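Local coordinates for protein dTDP-4-dehydrorhamnose 3,5-epimerase (Elizabethkingia anophelis NUHP1, PDB 6C46) that probably catalyses the 3,5-epimerization of dTDP-4-dehydro-6-deoxy-glucose on the pathway to dTDP-L-rhamnose, and carries a calcium ion, at residues Val54-Ser59 / Ser139-Asn144; Lys80-Leu85 / Met109-Glu114. All coordinates share one frame; numbering follows the deposited sequence.

Contact 1. Residues Val54-Ser59 / Ser139-Asn144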
loop_
_atom_site.group_PDB
_atom_site.type_symbol
_atom_site.label_atom_id
_atom_site.label_comp_id
_atom_site.label_asym_id
_atom_site.label_seq_id
_atom_site.Cartn_x
_atom_site.Cartn_y
_atom_site.Cartn_z
ATOM N N VAL A 54 3.942 -9.016 4.136
ATOM C CA VAL A 54 4.294 -9.889 3.019
ATOM C C VAL A 54 3.218 -9.943 1.944
ATOM O O VAL A 54 3.443 -10.559 0.884
ATOM C CB VAL A 54 4.588 -11.331 3.499
ATOM C CG1 VAL A 54 5.768 -11.362 4.467
ATOM C CG2 VAL A 54 3.340 -11.942 4.130
ATOM N N GLN A 55 2.047 -9.375 2.186
ATOM C CA GLN A 55 0.948 -9.481 1.252
ATOM C C GLN A 55 0.115 -8.214 1.380
ATOM O O GLN A 55 -0.083 -7.710 2.489
ATOM C CB GLN A 55 0.083 -10.697 1.559
ATOM C CG GLN A 55 -1.132 -10.766 0.699
ATOM C CD GLN A 55 -2.148 -11.743 1.217
ATOM O OE1 GLN A 55 -2.752 -11.522 2.268
ATOM N NE2 GLN A 55 -2.353 -12.828 0.484
ATOM N N ASP A 56 -0.350 -7.695 0.254
ATOM C CA ASP A 56 -1.235 -6.533 0.218
ATOM C C ASP A 56 -2.487 -6.908 -0.554
ATOM O O ASP A 56 -2.385 -7.458 -1.654
ATOM C CB ASP A 56 -0.567 -5.330 -0.467
ATOM C CG ASP A 56 0.758 -4.955 0.168
ATOM O OD1 ASP A 56 1.065 -5.470 1.263
ATOM O OD2 ASP A 56 1.500 -4.149 -0.431
ATOM N N ASN A 57 -3.659 -6.576 0.002
ATOM C CA ASN A 57 -4.941 -6.933 -0.591
ATOM C C ASN A 57 -5.797 -5.683 -0.713
ATOM O O ASN A 57 -5.726 -4.783 0.129
ATOM C CB ASN A 57 -5.683 -7.968 0.270
ATOM C CG ASN A 57 -4.805 -9.150 0.631
ATOM O OD1 ASN A 57 -4.614 -10.037 -0.180
ATOM N ND2 ASN A 57 -4.273 -9.165 1.863
ATOM N N ILE A 58 -6.627 -5.650 -1.746
ATOM C CA ILE A 58 -7.508 -4.521 -2.016
ATOM C C ILE A 58 -8.919 -5.043 -2.236
ATOM O O ILE A 58 -9.121 -6.022 -2.964
ATOM C CB ILE A 58 -7.047 -3.726 -3.258
ATOM C CG1 ILE A 58 -5.636 -3.153 -3.050
ATOM C CG2 ILE A 58 -8.027 -2.599 -3.568
ATOM C CD1 ILE A 58 -5.596 -2.002 -2.017
ATOM N N SER A 59 -9.906 -4.353 -1.665
ATOM C CA SER A 59 -11.282 -4.638 -2.047
ATOM C C SER A 59 -12.053 -3.335 -2.189
ATOM O O SER A 59 -11.741 -2.340 -1.535
ATOM C CB SER A 59 -11.962 -5.564 -1.030
ATOM O OG SER A 59 -12.088 -4.910 0.200
ATOM N N SER A 139 -7.896 -1.287 2.002
ATOM C CA SER A 139 -6.562 -1.851 1.813
ATOM C C SER A 139 -6.159 -2.587 3.081
ATOM O O SER A 139 -6.283 -2.043 4.185
ATOM C CB SER A 139 -5.555 -0.740 1.494
ATOM O OG SER A 139 -4.237 -1.112 1.859
ATOM N N TYR A 140 -5.696 -3.825 2.947
ATOM C CA TYR A 140 -5.147 -4.480 4.127
ATOM C C TYR A 140 -3.869 -5.217 3.766
ATOM O O TYR A 140 -3.831 -5.976 2.796
ATOM C CB TYR A 140 -6.160 -5.407 4.816
ATOM C CG TYR A 140 -6.822 -6.513 4.037
ATOM C CD1 TYR A 140 -6.502 -7.846 4.302
ATOM C CD2 TYR A 140 -7.816 -6.249 3.099
ATOM C CE1 TYR A 140 -7.113 -8.879 3.632
ATOM C CE2 TYR A 140 -8.435 -7.273 2.421
ATOM C CZ TYR A 140 -8.079 -8.590 2.692
ATOM O OH TYR A 140 -8.691 -9.619 2.022
ATOM N N LYS A 141 -2.818 -4.923 4.520
ATOM C CA LYS A 141 -1.532 -5.598 4.434
ATOM C C LYS A 141 -1.479 -6.631 5.544
ATOM O O LYS A 141 -1.877 -6.347 6.681
ATOM C CB LYS A 141 -0.376 -4.610 4.600
ATOM C CG LYS A 141 -0.503 -3.310 3.778
ATOM C CD LYS A 141 0.803 -2.489 3.774
ATOM C CE LYS A 141 1.949 -3.193 3.027
ATOM N NZ LYS A 141 3.236 -2.425 2.939
ATOM N N CYS A 142 -0.972 -7.817 5.227
ATOM C CA CYS A 142 -0.926 -8.908 6.191
ATOM C C CYS A 142 0.512 -9.308 6.420
ATOM O O CYS A 142 1.292 -9.369 5.467
ATOM C CB CYS A 142 -1.692 -10.120 5.706
ATOM S SG CYS A 142 -3.432 -9.768 5.389
ATOM N N ASP A 143 0.836 -9.650 7.672
ATOM C CA ASP A 143 2.178 -10.102 8.012
ATOM C C ASP A 143 2.314 -11.623 7.938
ATOM O O ASP A 143 3.296 -12.180 8.432
ATOM C CB ASP A 143 2.601 -9.520 9.380
ATOM C CG ASP A 143 2.198 -10.385 10.579
ATOM O OD1 ASP A 143 1.297 -11.246 10.502
ATOM O OD2 ASP A 143 2.801 -10.166 11.654
ATOM N N ASN A 144 1.378 -12.302 7.265
ATOM C CA ASN A 144 1.475 -13.740 7.064
ATOM C C ASN A 144 0.631 -14.079 5.851
ATOM O O ASN A 144 -0.238 -13.302 5.443
ATOM C CB ASN A 144 1.000 -14.502 8.316
ATOM C CG ASN A 144 1.648 -15.859 8.482
ATOM O OD1 ASN A 144 2.259 -16.416 7.556
ATOM N ND2 ASN A 144 1.488 -16.428 9.678
HETATM O O HOH W 1 -2.910 -3.247 0.268
#

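Contact 2. Residues Lys80-Leu85 / Met109-Glu114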
loop_
_atom_site.group_PDB
_atom_site.type_symbol
_atom_site.label_atom_id
_atom_site.label_comp_id
_atom_site.label_asym_id
_atom_site.label_seq_id
_atom_site.Cartn_x
_atom_site.Cartn_y
_atom_site.Cartn_z
ATOM N N LYS A 80 -2.665 -7.424 10.647
ATOM C CA LYS A 80 -3.234 -6.656 9.547
ATOM C C LYS A 80 -3.013 -5.170 9.783
ATOM O O LYS A 80 -3.256 -4.675 10.886
ATOM C CB LYS A 80 -4.731 -6.950 9.385
ATOM C CG LYS A 80 -5.002 -8.418 9.003
ATOM C CD LYS A 80 -6.458 -8.842 9.239
ATOM C CE LYS A 80 -6.655 -10.344 8.962
ATOM N NZ LYS A 80 -7.991 -10.868 9.490
ATOM N N LEU A 81 -2.544 -4.466 8.753
ATOM C CA LEU A 81 -2.427 -3.009 8.767
ATOM C C LEU A 81 -3.409 -2.504 7.731
ATOM O O LEU A 81 -3.211 -2.724 6.532
ATOM C CB LEU A 81 -1.006 -2.562 8.435
ATOM C CG LEU A 81 -0.749 -1.062 8.521
ATOM C CD1 LEU A 81 -0.970 -0.533 9.936
ATOM C CD2 LEU A 81 0.686 -0.820 8.054
ATOM N N VAL A 82 -4.478 -1.862 8.180
ATOM C CA VAL A 82 -5.600 -1.613 7.292
ATOM C C VAL A 82 -5.839 -0.119 7.157
ATOM O O VAL A 82 -5.554 0.670 8.065
ATOM C CB VAL A 82 -6.870 -2.350 7.791
ATOM C CG1 VAL A 82 -6.599 -3.837 7.956
ATOM C CG2 VAL A 82 -7.312 -1.819 9.129
ATOM N N SER A 83 -6.351 0.273 5.993
ATOM C CA SER A 83 -6.699 1.668 5.763
ATOM C C SER A 83 -7.722 1.725 4.647
ATOM O O SER A 83 -8.013 0.730 3.986
ATOM C CB SER A 83 -5.466 2.519 5.425
ATOM O OG SER A 83 -4.802 2.024 4.258
ATOM N N CYS A 84 -8.272 2.914 4.448
ATOM C CA CYS A 84 -9.301 3.124 3.447
ATOM C C CYS A 84 -8.752 4.097 2.416
ATOM O O CYS A 84 -8.363 5.214 2.768
ATOM C CB CYS A 84 -10.579 3.648 4.104
ATOM S SG CYS A 84 -11.849 4.042 2.942
ATOM N N LEU A 85 -8.647 3.646 1.163
ATOM C CA LEU A 85 -8.090 4.459 0.091
ATOM C C LEU A 85 -9.121 5.330 -0.609
ATOM O O LEU A 85 -8.740 6.272 -1.318
ATOM C CB LEU A 85 -7.429 3.565 -0.969
ATOM C CG LEU A 85 -6.401 2.581 -0.403
ATOM C CD1 LEU A 85 -5.743 1.786 -1.544
ATOM C CD2 LEU A 85 -5.366 3.317 0.417
ATOM N N MET A 109 -13.286 2.036 14.819
ATOM C CA MET A 109 -12.894 3.382 14.427
ATOM C C MET A 109 -13.166 3.578 12.946
ATOM O O MET A 109 -13.162 2.620 12.161
ATOM C CB MET A 109 -11.403 3.617 14.717
ATOM C CG MET A 109 -10.506 2.727 13.842
ATOM S SD MET A 109 -8.764 3.103 14.044
ATOM C CE MET A 109 -8.708 4.782 13.380
ATOM N N GLU A 110 -13.354 4.843 12.561
ATOM C CA GLU A 110 -13.551 5.181 11.157
ATOM C C GLU A 110 -12.200 5.317 10.454
ATOM O O GLU A 110 -11.303 6.022 10.929
ATOM C CB GLU A 110 -14.358 6.483 11.010
ATOM C CG GLU A 110 -14.506 6.904 9.532
ATOM C CD GLU A 110 -15.531 8.004 9.291
ATOM O OE1 GLU A 110 -15.275 8.868 8.422
ATOM O OE2 GLU A 110 -16.590 8.010 9.954
ATOM N N LEU A 111 -12.054 4.634 9.326
ATOM C CA LEU A 111 -10.920 4.803 8.427
ATOM C C LEU A 111 -11.448 5.422 7.140
ATOM O O LEU A 111 -12.472 4.971 6.614
ATOM C CB LEU A 111 -10.249 3.452 8.139
ATOM C CG LEU A 111 -9.768 2.708 9.387
ATOM C CD1 LEU A 111 -9.304 1.294 9.037
ATOM C CD2 LEU A 111 -8.625 3.465 10.068
ATOM N N SER A 112 -10.771 6.449 6.632
ATOM C CA SER A 112 -11.283 7.116 5.445
ATOM C C SER A 112 -10.124 7.601 4.574
ATOM O O SER A 112 -8.988 7.753 5.033
ATOM C CB SER A 112 -12.198 8.298 5.833
ATOM O OG SER A 112 -11.452 9.382 6.385
ATOM N N ALA A 113 -10.429 7.849 3.304
ATOM C CA ALA A 113 -9.425 8.450 2.437
ATOM C C ALA A 113 -9.042 9.809 2.969
ATOM O O ALA A 113 -7.870 10.202 2.923
ATOM C CB ALA A 113 -9.958 8.575 1.011
ATOM N N GLU A 114 -10.023 10.522 3.518
ATOM C CA GLU A 114 -9.764 11.846 4.057
ATOM C C GLU A 114 -8.876 11.779 5.287
ATOM O O GLU A 114 -7.937 12.573 5.408
ATOM C CB GLU A 114 -11.083 12.548 4.383
ATOM C CG GLU A 114 -10.904 13.956 4.914
ATOM C CD GLU A 114 -12.214 14.721 5.020
ATOM O OE1 GLU A 114 -13.269 14.088 5.254
ATOM O OE2 GLU A 114 -12.185 15.963 4.866
HETATM O O HOH W 2 -7.706 5.339 6.061
#

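Contact 1. Residues Val54-Ser59 / Ser139-Asn144
The carbonyl O of Y140 takes two N-H groups from N57. The backbone N of N57 lies 2.9 Å from Y140 O. The side-chain ND2 of N57 adds a weak bond to Y140 O at 3.4 Å. That same ND2 makes a straighter bond to Q55 OE1, 2.8 Å long with 165° at the hydrogen. Q55 OE1 lies in the amide plane of N57, but ND2 approaches from above the plane of the Q55 amide. These bonds hold the N57 amide in place. The CB of N57 sits over one face of the Y140 ring, 3.6 Å from the centroid, in a CH-pi contact. Amide and ring planes are 34° apart. The CB of Y140 is directed to the sheet face it shares with N57, and at chi1 56° the ring leans over toward strand 55-59. Y140 is the predicted proton donor of the active site. The strands 55-59 and 139-142 run antiparallel in one sheet of this cupin-family fold. V54 and Q55 both face C142 in a classic beta bulge: V54 N bonds C142 O at 3.0 Å, and Q55 N reaches the same oxygen weakly. D56 and K141 share the other face, side by side. D56 OD1 touches K141 CE at 3.0 Å. Their charged ends pair instead with the second subunit: D56 OD2 with its K141, and K141 NZ with its D56. Further along this face, I58 CD1 packs against S139 CB at 3.7 Å. A water joins N57 O to S139 OG.

Contact 2. Residues Lys80-Leu85 / Met109-Glu114
Apolar packing brings V82 and L111 together. The V82 branch CG2 meets L111 CD1 at 3.7 Å, and the two side chains cross at about a right angle. With CG of L111 anti to the carbonyl carbon (chi1 -57°), CD1 reaches V82. V82 also packs on Y140, the predicted proton donor, from the neighbouring strand. The CB of C84 is directed at 109-114 and lies against the L111 backbone, 3.4 Å from L111 O. It also faces L111 CB at 4.1 Å. A113 CB rests on the backbone of L85, 3.5 Å from L85 O. No direct hydrogen bond links the two segments. With the strand axes at 65° and no backbone bond between them, the strands do not pair but pack between the two facing sheets of the cupin fold. The chain turns a corner at L85, on its way from one sheet to the other. Polar contact runs through a water. It accepts from C84 N at 3.0 Å and probably donates to S112 O, 2.9 Å away, though other acceptors compete for its protons. The CA-H group of A113 makes a weaker kind of contact, with its CA 3.4 Å from C84 O. The CB of S112 is directed away from 80-85, and its OG bonds N115 N just beyond.

From the N terminus, the chain first passes 54-59, then 80-85, then 109-114, and reaches 139-144 last. Contact 1 closes the long loop between 54-59 and 139-144. Contact 2 closes a shorter loop that lies wholly within it, so the two nest and do not cross. Strand 135-142 runs between strands 55-62 and 80-86, so contact 1 and the 80-85 half of contact 2 share one sheet. S139 N to S83 O and L81 N to K141 O are probable hydrogen bonds. Contact 2 then carries the connection over to strand 106-112 of the second sheet. At contact 1, strand 55-62 pairs with a strand of the second subunit, so the sheet runs on across the interface.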